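Local coordinates for protein FOKI restriction endonuclease (PDB 2FOK) that recognises a specific DNA sequence and, as a type IIS restriction endonuclease, cleaves the DNA with the help of metal ions, probably at a distance from that sequence, at residues I5-W10 with L296-T301; V306-A311 with F374-R379; R310-E315 with L335-V340; E315-A320 with E326-N331. All coordinates share one frame; numbering follows the deposited sequence.

Contact 1 of 4, residues I5-W10 with L296-T301; sequences IRTFGW and LATNLT
Thr298 meets the N-terminal segment through one atom, its methyl CG2, which touches both Thr7 and Trp10. The closer approach is to the indole, with Trp10 CD1 4.0 Å from Thr298 CG2. The methyl comes obliquely to the ring, and the two side chains cross at about a right angle. The same methyl, Thr298 CG2, is 4.3 Å from Thr7 CG2, a loose methyl-to-methyl contact at the place where the two backbones come nearest. The chi1 of Thr298 (73°) sets OG1 between the backbone N and the carbonyl carbon, turning CG2 anti to the carbonyl carbon and toward the two residues.

The second shell is polar and does the anchoring. Trp10 NE1 donates to Met295 O, which fixes the rotation of the indole beside Thr298. Arg307 bridges both segments: its NH2 bonds to Thr7 OG1 and Ala297 O, and its NH1 to Arg6 O. Backbone hydrogen bonds between Phe8 and Glu294 join the N-terminal segment to the residues just ahead of 296-301. The buried contact thus places the N-terminal arm, ahead of helix 17-24, against the loop leading into helix 303-319, while helix 104-116 packs against Thr7 and Phe8.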
# COMPACT_ATOMS: atom_id res chain seq x y z
N ILE A 5 -7.62 5.60 18.15
CA ILE A 5 -7.85 5.01 16.80
C ILE A 5 -6.70 4.05 16.47
O ILE A 5 -5.53 4.43 16.49
CB ILE A 5 -8.00 6.12 15.72
CG1 ILE A 5 -9.11 7.10 16.14
CG2 ILE A 5 -8.36 5.51 14.35
CD1 ILE A 5 -9.58 8.02 15.04
N ARG A 6 -7.05 2.80 16.20
CA ARG A 6 -6.07 1.77 15.88
C ARG A 6 -6.18 1.40 14.41
O ARG A 6 -7.04 1.92 13.69
CB ARG A 6 -6.30 0.54 16.76
CG ARG A 6 -6.26 0.80 18.27
CD ARG A 6 -4.88 1.33 18.69
NE ARG A 6 -4.83 1.70 20.10
CZ ARG A 6 -3.77 2.23 20.70
NH1 ARG A 6 -2.66 2.46 20.01
NH2 ARG A 6 -3.82 2.54 21.99
N THR A 7 -5.30 0.51 13.97
CA THR A 7 -5.25 0.05 12.59
C THR A 7 -4.92 -1.44 12.63
O THR A 7 -3.92 -1.82 13.22
CB THR A 7 -4.15 0.80 11.81
OG1 THR A 7 -4.49 2.19 11.72
CG2 THR A 7 -3.99 0.22 10.41
N PHE A 8 -5.76 -2.28 12.00
CA PHE A 8 -5.54 -3.73 11.99
C PHE A 8 -5.83 -4.34 10.63
O PHE A 8 -6.30 -3.67 9.71
CB PHE A 8 -6.47 -4.45 12.98
CG PHE A 8 -6.39 -3.95 14.39
CD1 PHE A 8 -5.21 -4.05 15.11
CD2 PHE A 8 -7.52 -3.43 15.01
CE1 PHE A 8 -5.15 -3.63 16.45
CE2 PHE A 8 -7.49 -3.01 16.33
CZ PHE A 8 -6.30 -3.10 17.06
N GLY A 9 -5.58 -5.65 10.53
CA GLY A 9 -5.86 -6.39 9.31
C GLY A 9 -4.74 -6.43 8.30
O GLY A 9 -4.87 -7.09 7.26
N TRP A 10 -3.64 -5.76 8.61
CA TRP A 10 -2.51 -5.68 7.69
C TRP A 10 -1.16 -5.65 8.41
O TRP A 10 -0.89 -4.78 9.24
CB TRP A 10 -2.66 -4.43 6.83
CG TRP A 10 -4.02 -4.28 6.20
CD1 TRP A 10 -5.09 -3.58 6.69
CD2 TRP A 10 -4.45 -4.86 4.97
NE1 TRP A 10 -6.16 -3.69 5.84
CE2 TRP A 10 -5.80 -4.47 4.77
CE3 TRP A 10 -3.83 -5.67 4.00
CZ2 TRP A 10 -6.54 -4.87 3.65
CZ3 TRP A 10 -4.58 -6.06 2.88
CH2 TRP A 10 -5.91 -5.66 2.72
N LEU A 296 -10.36 -1.05 6.98
CA LEU A 296 -10.88 -0.42 5.78
C LEU A 296 -10.11 0.82 5.32
O LEU A 296 -10.51 1.49 4.38
CB LEU A 296 -12.37 -0.09 5.98
CG LEU A 296 -13.22 -1.20 6.61
CD1 LEU A 296 -14.67 -0.75 6.78
CD2 LEU A 296 -13.17 -2.44 5.74
N ALA A 297 -8.99 1.12 5.99
CA ALA A 297 -8.15 2.27 5.64
C ALA A 297 -6.98 2.32 6.60
O ALA A 297 -7.17 2.17 7.81
CB ALA A 297 -8.95 3.59 5.70
N THR A 298 -5.77 2.55 6.07
CA THR A 298 -4.58 2.61 6.91
C THR A 298 -3.94 4.00 7.05
O THR A 298 -4.31 4.77 7.95
CB THR A 298 -3.47 1.62 6.42
OG1 THR A 298 -2.87 2.11 5.22
CG2 THR A 298 -4.07 0.24 6.16
N ASN A 299 -2.99 4.31 6.17
CA ASN A 299 -2.25 5.57 6.22
C ASN A 299 -2.92 6.72 5.47
O ASN A 299 -2.26 7.48 4.76
CB ASN A 299 -0.84 5.35 5.67
CG ASN A 299 -0.20 4.09 6.22
OD1 ASN A 299 -0.51 3.66 7.33
ND2 ASN A 299 0.69 3.48 5.44
N LEU A 300 -4.22 6.85 5.67
CA LEU A 300 -5.00 7.89 5.02
C LEU A 300 -5.34 8.96 6.04
O LEU A 300 -5.97 8.68 7.05
CB LEU A 300 -6.29 7.27 4.46
CG LEU A 300 -6.99 7.89 3.24
CD1 LEU A 300 -6.23 7.51 1.96
CD2 LEU A 300 -8.43 7.38 3.20
N THR A 301 -4.93 10.20 5.77
CA THR A 301 -5.20 11.31 6.66
C THR A 301 -6.63 11.35 7.20
O THR A 301 -6.85 11.66 8.37
CB THR A 301 -4.93 12.64 5.96
OG1 THR A 301 -3.67 12.58 5.28
CG2 THR A 301 -4.93 13.78 6.96

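Contact 2 of 4, residues V306-A311 with F374-R379; sequences VRTRRA and FVIPNR
Thr308 OG1 is gripped twice, by hydrogen bonds with the carbonyl O of Glu304 one turn back in the helix and with the indole NE1 of Trp293. These bonds fix the side chain's rotation: with OG1 turned back beside its own backbone N (chi1 -49°), CG2 stands anti to that N and faces the segment 374-379. There Thr308 CG2 meets Ile376 CG2 at 4.0 Å, the two side chains crossing at about a right angle.

Ile376 meets the helix with both of its branches. While CG2 touches Thr308, the other branch runs over Ala311, whose small CB lets it come close. Ile376 CD1 lies 3.5 Å from Ala311 CB, a tight contact, and Ile376 CG1 follows at 3.8 Å from the same Ala311 CB. The terminal methyl of Ile376 goes on to touch Leu312.

Phe374 adds an aromatic contact two residues earlier in the chain. Its CE2 is 4.1 Å from Ala311 CB, and its CZ is 3.9 Å from Ala311 O, which lies in the ring plane at the edge, where the partly positive ring hydrogens would face it favourably. Leu314 also packs on this ring.

Alternate residues of an irregular, extended segment, Phe374 and Ile376, thus lie on one face of helix 303-319. The arrangement is that of a connecting chain that passes across the first helix of a helix-turn-helix-related domain, here the D3 domain of FokI.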
# COMPACT_ATOMS: atom_id res chain seq x y z
N VAL A 306 -13.37 8.01 6.29
CA VAL A 306 -13.37 7.04 5.20
C VAL A 306 -13.69 5.62 5.69
O VAL A 306 -14.47 4.91 5.06
CB VAL A 306 -12.00 7.05 4.45
CG1 VAL A 306 -12.07 6.22 3.17
CG2 VAL A 306 -11.64 8.48 4.10
N ARG A 307 -13.10 5.23 6.81
CA ARG A 307 -13.36 3.90 7.37
C ARG A 307 -14.87 3.70 7.62
O ARG A 307 -15.42 2.63 7.37
CB ARG A 307 -12.60 3.73 8.69
CG ARG A 307 -11.22 3.07 8.56
CD ARG A 307 -10.36 3.38 9.79
NE ARG A 307 -8.97 2.96 9.63
CZ ARG A 307 -8.09 2.85 10.62
NH1 ARG A 307 -8.45 3.11 11.87
NH2 ARG A 307 -6.85 2.44 10.36
N THR A 308 -15.53 4.74 8.12
CA THR A 308 -16.96 4.66 8.38
C THR A 308 -17.75 4.51 7.08
O THR A 308 -18.61 3.63 6.96
CB THR A 308 -17.46 5.90 9.14
OG1 THR A 308 -16.60 6.15 10.26
CG2 THR A 308 -18.87 5.69 9.64
N ARG A 309 -17.44 5.37 6.12
CA ARG A 309 -18.10 5.35 4.81
C ARG A 309 -18.04 3.95 4.18
O ARG A 309 -19.05 3.44 3.69
CB ARG A 309 -17.45 6.38 3.89
CG ARG A 309 -18.29 6.79 2.69
CD ARG A 309 -17.39 6.90 1.47
NE ARG A 309 -16.75 8.21 1.36
CZ ARG A 309 -15.47 8.43 1.04
NH1 ARG A 309 -14.65 7.42 0.80
NH2 ARG A 309 -15.03 9.67 0.96
N ARG A 310 -16.86 3.35 4.17
CA ARG A 310 -16.73 2.01 3.60
C ARG A 310 -17.45 0.98 4.48
O ARG A 310 -17.97 0.00 3.98
CB ARG A 310 -15.26 1.65 3.43
CG ARG A 310 -14.63 2.31 2.21
CD ARG A 310 -13.10 2.30 2.24
NE ARG A 310 -12.56 3.07 1.13
CZ ARG A 310 -11.31 3.50 1.04
NH1 ARG A 310 -10.44 3.24 2.01
NH2 ARG A 310 -10.93 4.23 0.00
N ALA A 311 -17.48 1.22 5.79
CA ALA A 311 -18.14 0.31 6.73
C ALA A 311 -19.64 0.27 6.49
O ALA A 311 -20.26 -0.79 6.46
CB ALA A 311 -17.86 0.73 8.17
N PHE A 374 -19.26 -6.76 12.79
CA PHE A 374 -18.17 -5.89 13.24
C PHE A 374 -18.79 -4.59 13.74
O PHE A 374 -19.85 -4.18 13.27
CB PHE A 374 -17.21 -5.59 12.09
CG PHE A 374 -17.88 -4.99 10.89
CD1 PHE A 374 -18.61 -5.78 10.01
CD2 PHE A 374 -17.75 -3.63 10.61
CE1 PHE A 374 -19.21 -5.23 8.87
CE2 PHE A 374 -18.34 -3.07 9.49
CZ PHE A 374 -19.07 -3.87 8.61
N VAL A 375 -18.13 -3.93 14.67
CA VAL A 375 -18.66 -2.69 15.21
C VAL A 375 -18.05 -1.42 14.62
O VAL A 375 -16.83 -1.34 14.44
CB VAL A 375 -18.51 -2.63 16.74
CG1 VAL A 375 -17.06 -2.34 17.12
CG2 VAL A 375 -19.44 -1.58 17.31
N ILE A 376 -18.90 -0.46 14.30
CA ILE A 376 -18.44 0.84 13.81
C ILE A 376 -18.42 1.62 15.11
O ILE A 376 -19.47 1.92 15.67
CB ILE A 376 -19.46 1.51 12.85
CG1 ILE A 376 -19.60 0.72 11.56
CG2 ILE A 376 -18.98 2.91 12.51
CD1 ILE A 376 -20.44 1.42 10.50
N PRO A 377 -17.22 1.96 15.61
CA PRO A 377 -17.08 2.71 16.87
C PRO A 377 -17.54 4.17 16.80
O PRO A 377 -17.46 4.81 15.76
CB PRO A 377 -15.59 2.60 17.17
CG PRO A 377 -14.96 2.48 15.81
CD PRO A 377 -15.92 1.65 15.00
N ASN A 378 -18.00 4.69 17.93
CA ASN A 378 -18.47 6.06 18.00
C ASN A 378 -19.48 6.31 16.88
O ASN A 378 -19.20 7.05 15.94
CB ASN A 378 -17.30 7.05 17.85
CG ASN A 378 -16.03 6.55 18.51
OD1 ASN A 378 -16.04 5.59 19.27
ND2 ASN A 378 -14.91 7.21 18.21
N ARG A 379 -20.64 5.67 16.99
CA ARG A 379 -21.69 5.80 16.00
C ARG A 379 -23.06 5.95 16.67
O ARG A 379 -23.30 7.04 17.24
CB ARG A 379 -21.68 4.59 15.06
CG ARG A 379 -22.38 3.35 15.60
CD ARG A 379 -23.60 3.02 14.76
NE ARG A 379 -23.42 1.81 13.95
CZ ARG A 379 -24.01 1.59 12.78
NH1 ARG A 379 -24.83 2.50 12.26
NH2 ARG A 379 -23.77 0.47 12.13

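Contact 3 of 4, residues R310-E315 with L335-V340; sequences RALILE and LGFDEV
Leu312 and Leu335 reach toward each other tip to tip, and the contact between their segments is apolar. Leu312 CD2 lies 4.0 Å from Leu335 CD1, and Leu335 CD1 is also 4.1 Å from Leu312 CB. Leu312 CD1 touches Leu335 CD1 as well, but also meets the ring of Phe337. It sits 4.0 Å from Phe337 CE1 and equally far from Phe337 CD1, approaching that side of the ring obliquely, with the side chains at about a right angle. With CG of Leu312 anti to its carbonyl carbon (chi1 -69°), the forked end is directed at both residues.

Backbone conformation brings these two together. Gly336, at positive phi, ends helix 325-334 in a Schellman motif, and the resulting turn presents Leu335 and Phe337 to the same leucine. Leu332 also packs on Leu312 and Phe337, and the ring of Tyr305 meets that of Phe337 with planes about 30° apart.

Polar groups lie to the side: Glu339 pairs with Lys387 and hydrogen-bonds Tyr305. Between these two segments the attraction rests on shape and on removal of apolar surface from water, with the Glu339-Tyr305 bond adding a directional tie to the same helix.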
# COMPACT_ATOMS: atom_id res chain seq x y z
N ARG A 310 -16.86 3.35 4.17
CA ARG A 310 -16.73 2.01 3.60
C ARG A 310 -17.45 0.98 4.48
O ARG A 310 -17.97 0.00 3.98
CB ARG A 310 -15.26 1.65 3.43
CG ARG A 310 -14.63 2.31 2.21
CD ARG A 310 -13.10 2.30 2.24
NE ARG A 310 -12.56 3.07 1.13
CZ ARG A 310 -11.31 3.50 1.04
NH1 ARG A 310 -10.44 3.24 2.01
NH2 ARG A 310 -10.93 4.23 0.00
N ALA A 311 -17.48 1.22 5.79
CA ALA A 311 -18.14 0.31 6.73
C ALA A 311 -19.64 0.27 6.49
O ALA A 311 -20.26 -0.79 6.46
CB ALA A 311 -17.86 0.73 8.17
N LEU A 312 -20.22 1.46 6.31
CA LEU A 312 -21.64 1.59 6.06
C LEU A 312 -22.05 1.05 4.69
O LEU A 312 -23.20 0.65 4.50
CB LEU A 312 -22.04 3.06 6.19
CG LEU A 312 -21.95 3.55 7.64
CD1 LEU A 312 -22.22 5.04 7.71
CD2 LEU A 312 -22.95 2.75 8.47
N ILE A 313 -21.14 1.04 3.72
CA ILE A 313 -21.50 0.50 2.42
C ILE A 313 -21.53 -1.02 2.53
O ILE A 313 -22.36 -1.69 1.92
CB ILE A 313 -20.52 0.91 1.30
CG1 ILE A 313 -20.44 2.43 1.17
CG2 ILE A 313 -21.00 0.35 -0.02
CD1 ILE A 313 -19.17 2.93 0.45
N LEU A 314 -20.61 -1.57 3.31
CA LEU A 314 -20.56 -3.01 3.52
C LEU A 314 -21.90 -3.45 4.11
O LEU A 314 -22.51 -4.41 3.65
CB LEU A 314 -19.44 -3.37 4.50
CG LEU A 314 -18.42 -4.47 4.17
CD1 LEU A 314 -17.64 -4.82 5.43
CD2 LEU A 314 -19.11 -5.69 3.61
N GLU A 315 -22.34 -2.73 5.14
CA GLU A 315 -23.59 -3.03 5.84
C GLU A 315 -24.80 -3.05 4.93
O GLU A 315 -25.63 -3.97 5.01
CB GLU A 315 -23.84 -1.99 6.93
CG GLU A 315 -23.06 -2.22 8.20
CD GLU A 315 -23.53 -1.31 9.31
OE1 GLU A 315 -24.51 -0.57 9.08
OE2 GLU A 315 -22.91 -1.32 10.40
N LEU A 335 -28.12 7.93 5.97
CA LEU A 335 -27.27 7.87 7.15
C LEU A 335 -26.45 9.13 7.37
O LEU A 335 -25.66 9.20 8.31
CB LEU A 335 -26.33 6.66 7.05
CG LEU A 335 -27.03 5.36 6.67
CD1 LEU A 335 -25.99 4.27 6.43
CD2 LEU A 335 -28.00 4.96 7.77
N GLY A 336 -26.63 10.12 6.52
CA GLY A 336 -25.89 11.36 6.68
C GLY A 336 -24.55 11.38 5.96
O GLY A 336 -23.65 12.11 6.37
N PHE A 337 -24.42 10.58 4.92
CA PHE A 337 -23.17 10.52 4.16
C PHE A 337 -23.45 10.84 2.70
O PHE A 337 -23.75 9.95 1.90
CB PHE A 337 -22.53 9.15 4.29
CG PHE A 337 -21.55 9.03 5.43
CD1 PHE A 337 -22.00 8.93 6.75
CD2 PHE A 337 -20.17 9.03 5.20
CE1 PHE A 337 -21.10 8.83 7.81
CE2 PHE A 337 -19.26 8.93 6.25
CZ PHE A 337 -19.73 8.83 7.56
N ASP A 338 -23.34 12.12 2.36
CA ASP A 338 -23.57 12.61 1.00
C ASP A 338 -22.40 12.29 0.08
O ASP A 338 -21.44 13.06 -0.03
CB ASP A 338 -23.78 14.12 1.03
CG ASP A 338 -25.05 14.53 0.35
OD1 ASP A 338 -25.28 14.10 -0.80
OD2 ASP A 338 -25.83 15.29 0.97
N GLU A 339 -22.48 11.15 -0.60
CA GLU A 339 -21.41 10.73 -1.50
C GLU A 339 -21.82 10.75 -2.97
O GLU A 339 -23.00 10.72 -3.30
CB GLU A 339 -20.95 9.32 -1.11
CG GLU A 339 -19.51 9.24 -0.65
CD GLU A 339 -19.12 10.41 0.23
OE1 GLU A 339 -19.33 10.33 1.46
OE2 GLU A 339 -18.60 11.41 -0.32
N VAL A 340 -20.81 10.81 -3.84
CA VAL A 340 -21.02 10.82 -5.28
C VAL A 340 -20.85 9.38 -5.77
O VAL A 340 -20.02 8.64 -5.26
CB VAL A 340 -19.98 11.73 -5.97
CG1 VAL A 340 -19.81 11.35 -7.42
CG2 VAL A 340 -20.42 13.19 -5.84

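Contact 4 of 4, residues E315-A320 with E326-N331; sequences EILIKA and EQIQDN
The first two helices of the helix-turn-helix-related D3 domain meet here, 303-319 and 325-334, joined by a short turn that includes strand 323-324. The axes of the two short segments, 315-319 and 326-331, come within 10.6 Å at an angle of 114°, well away from both parallel and antiparallel.

Ile316 carries most of the contact and uses both branches. With CG1 anti to the carbonyl carbon (chi1 -62°) and chi2 extended (176°), its CD1 is carried straight across to the second helix. There Ile316 CD1 rests 3.6 Å from Asn331 CB and 3.9 Å from Ile328 O. The other branch, Ile316 CG2, lies 3.6 Å from Asn331 OD1 and 4.0 Å from Asn331 CB. The asparagine crosses the isoleucine obliquely, touching it with CB and OD1, while ND2 points away. Asn331, itself on the exposed side, closes this end of an otherwise buried interface.

One residue on, Leu317 reaches the same helix with the end of its side chain: its CD2 approaches Ile328 CD1 at 4.5 Å, a loose apolar contact. Leu323 from the intervening strand packs on both Ile316 and Ile328, filling in at the turn, and Ile344 of the third helix, 341-352, touches Ile328.

Two steeply angled helices with a third closing over their apolar side form the three-helical core typical of helix-turn-helix and winged-helix domains.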
# COMPACT_ATOMS: atom_id res chain seq x y z
N GLU A 315 -22.34 -2.73 5.14
CA GLU A 315 -23.59 -3.03 5.84
C GLU A 315 -24.80 -3.05 4.93
O GLU A 315 -25.63 -3.97 5.01
CB GLU A 315 -23.84 -1.99 6.93
CG GLU A 315 -23.06 -2.22 8.20
CD GLU A 315 -23.53 -1.31 9.31
OE1 GLU A 315 -24.51 -0.57 9.08
OE2 GLU A 315 -22.91 -1.32 10.40
N ILE A 316 -24.90 -2.04 4.07
CA ILE A 316 -26.02 -1.94 3.15
C ILE A 316 -26.06 -3.16 2.26
O ILE A 316 -27.10 -3.79 2.09
CB ILE A 316 -25.93 -0.66 2.30
CG1 ILE A 316 -25.99 0.57 3.21
CG2 ILE A 316 -27.07 -0.60 1.32
CD1 ILE A 316 -25.80 1.91 2.49
N LEU A 317 -24.91 -3.52 1.71
CA LEU A 317 -24.81 -4.68 0.83
C LEU A 317 -25.20 -5.93 1.60
O LEU A 317 -25.86 -6.82 1.07
CB LEU A 317 -23.39 -4.84 0.30
CG LEU A 317 -23.07 -3.85 -0.82
CD1 LEU A 317 -21.58 -3.59 -0.88
CD2 LEU A 317 -23.59 -4.41 -2.14
N ILE A 318 -24.80 -5.98 2.86
CA ILE A 318 -25.11 -7.13 3.69
C ILE A 318 -26.60 -7.34 3.89
O ILE A 318 -27.15 -8.35 3.46
CB ILE A 318 -24.39 -7.03 5.06
CG1 ILE A 318 -22.89 -7.24 4.85
CG2 ILE A 318 -24.93 -8.09 6.02
CD1 ILE A 318 -22.11 -7.60 6.09
N LYS A 319 -27.28 -6.38 4.52
CA LYS A 319 -28.71 -6.55 4.76
C LYS A 319 -29.60 -6.39 3.53
O LYS A 319 -30.83 -6.43 3.65
CB LYS A 319 -29.17 -5.60 5.88
CG LYS A 319 -29.33 -4.14 5.47
CD LYS A 319 -28.32 -3.26 6.20
CE LYS A 319 -28.99 -2.05 6.86
NZ LYS A 319 -28.04 -0.91 7.06
N ALA A 320 -29.00 -6.23 2.36
CA ALA A 320 -29.78 -6.05 1.13
C ALA A 320 -29.54 -7.14 0.09
O ALA A 320 -28.69 -8.02 0.28
CB ALA A 320 -29.47 -4.69 0.53
N GLU A 326 -27.18 3.78 -7.32
CA GLU A 326 -28.02 4.91 -6.94
C GLU A 326 -28.83 4.61 -5.67
O GLU A 326 -29.14 5.52 -4.89
CB GLU A 326 -28.96 5.27 -8.10
CG GLU A 326 -28.32 6.16 -9.15
CD GLU A 326 -27.73 5.37 -10.30
OE1 GLU A 326 -27.98 4.15 -10.37
OE2 GLU A 326 -27.02 5.98 -11.13
N GLN A 327 -29.17 3.34 -5.47
CA GLN A 327 -29.92 2.96 -4.28
C GLN A 327 -28.93 2.89 -3.10
O GLN A 327 -29.26 3.26 -1.97
CB GLN A 327 -30.59 1.60 -4.51
CG GLN A 327 -31.16 1.41 -5.91
CD GLN A 327 -31.82 0.05 -6.10
OE1 GLN A 327 -31.41 -0.75 -6.94
NE2 GLN A 327 -32.86 -0.22 -5.30
N ILE A 328 -27.72 2.42 -3.37
CA ILE A 328 -26.69 2.35 -2.33
C ILE A 328 -26.37 3.77 -1.91
O ILE A 328 -26.22 4.05 -0.72
CB ILE A 328 -25.40 1.69 -2.85
CG1 ILE A 328 -25.58 0.19 -3.00
CG2 ILE A 328 -24.25 1.96 -1.87
CD1 ILE A 328 -24.58 -0.45 -3.93
N GLN A 329 -26.24 4.65 -2.89
CA GLN A 329 -25.93 6.05 -2.62
C GLN A 329 -27.09 6.64 -1.85
O GLN A 329 -26.91 7.45 -0.94
CB GLN A 329 -25.74 6.82 -3.93
CG GLN A 329 -25.90 8.34 -3.79
CD GLN A 329 -25.85 9.05 -5.12
OE1 GLN A 329 -26.47 8.63 -6.09
NE2 GLN A 329 -25.10 10.15 -5.17
N ASP A 330 -28.29 6.21 -2.23
CA ASP A 330 -29.52 6.65 -1.58
C ASP A 330 -29.54 6.20 -0.12
O ASP A 330 -29.76 7.01 0.79
CB ASP A 330 -30.72 6.04 -2.31
CG ASP A 330 -31.74 7.07 -2.71
OD1 ASP A 330 -32.22 7.81 -1.82
OD2 ASP A 330 -32.06 7.13 -3.91
N ASN A 331 -29.31 4.91 0.11
CA ASN A 331 -29.30 4.34 1.46
C ASN A 331 -28.20 4.99 2.29
O ASN A 331 -28.36 5.20 3.50
CB ASN A 331 -29.08 2.83 1.40
CG ASN A 331 -30.37 2.05 1.21
OD1 ASN A 331 -30.35 0.85 0.89
ND2 ASN A 331 -31.51 2.73 1.40

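How the contacts relate
From the N terminus, contact 1 closes the longest loop, bringing the N-terminal arm back to the start of D3 and enclosing the sequence of the first two recognition subdomains. It ends before the others begin. Helix 303-319 then supplies one side of contacts 2, 3 and 4 in order along its length. Contact 4 closes the shortest loop and nests within those closed by contacts 2 and 3, which start from overlapping residues. Arg307 ties contact 1 to the helix, the salt bridge from Arg379 to Glu315 joins contact 2 to contacts 3 and 4, and Gln329 binds Glu339 O between contacts 4 and 3. The helix thereby connects recognition arm, D3 core and the chain leading toward the cleavage domain.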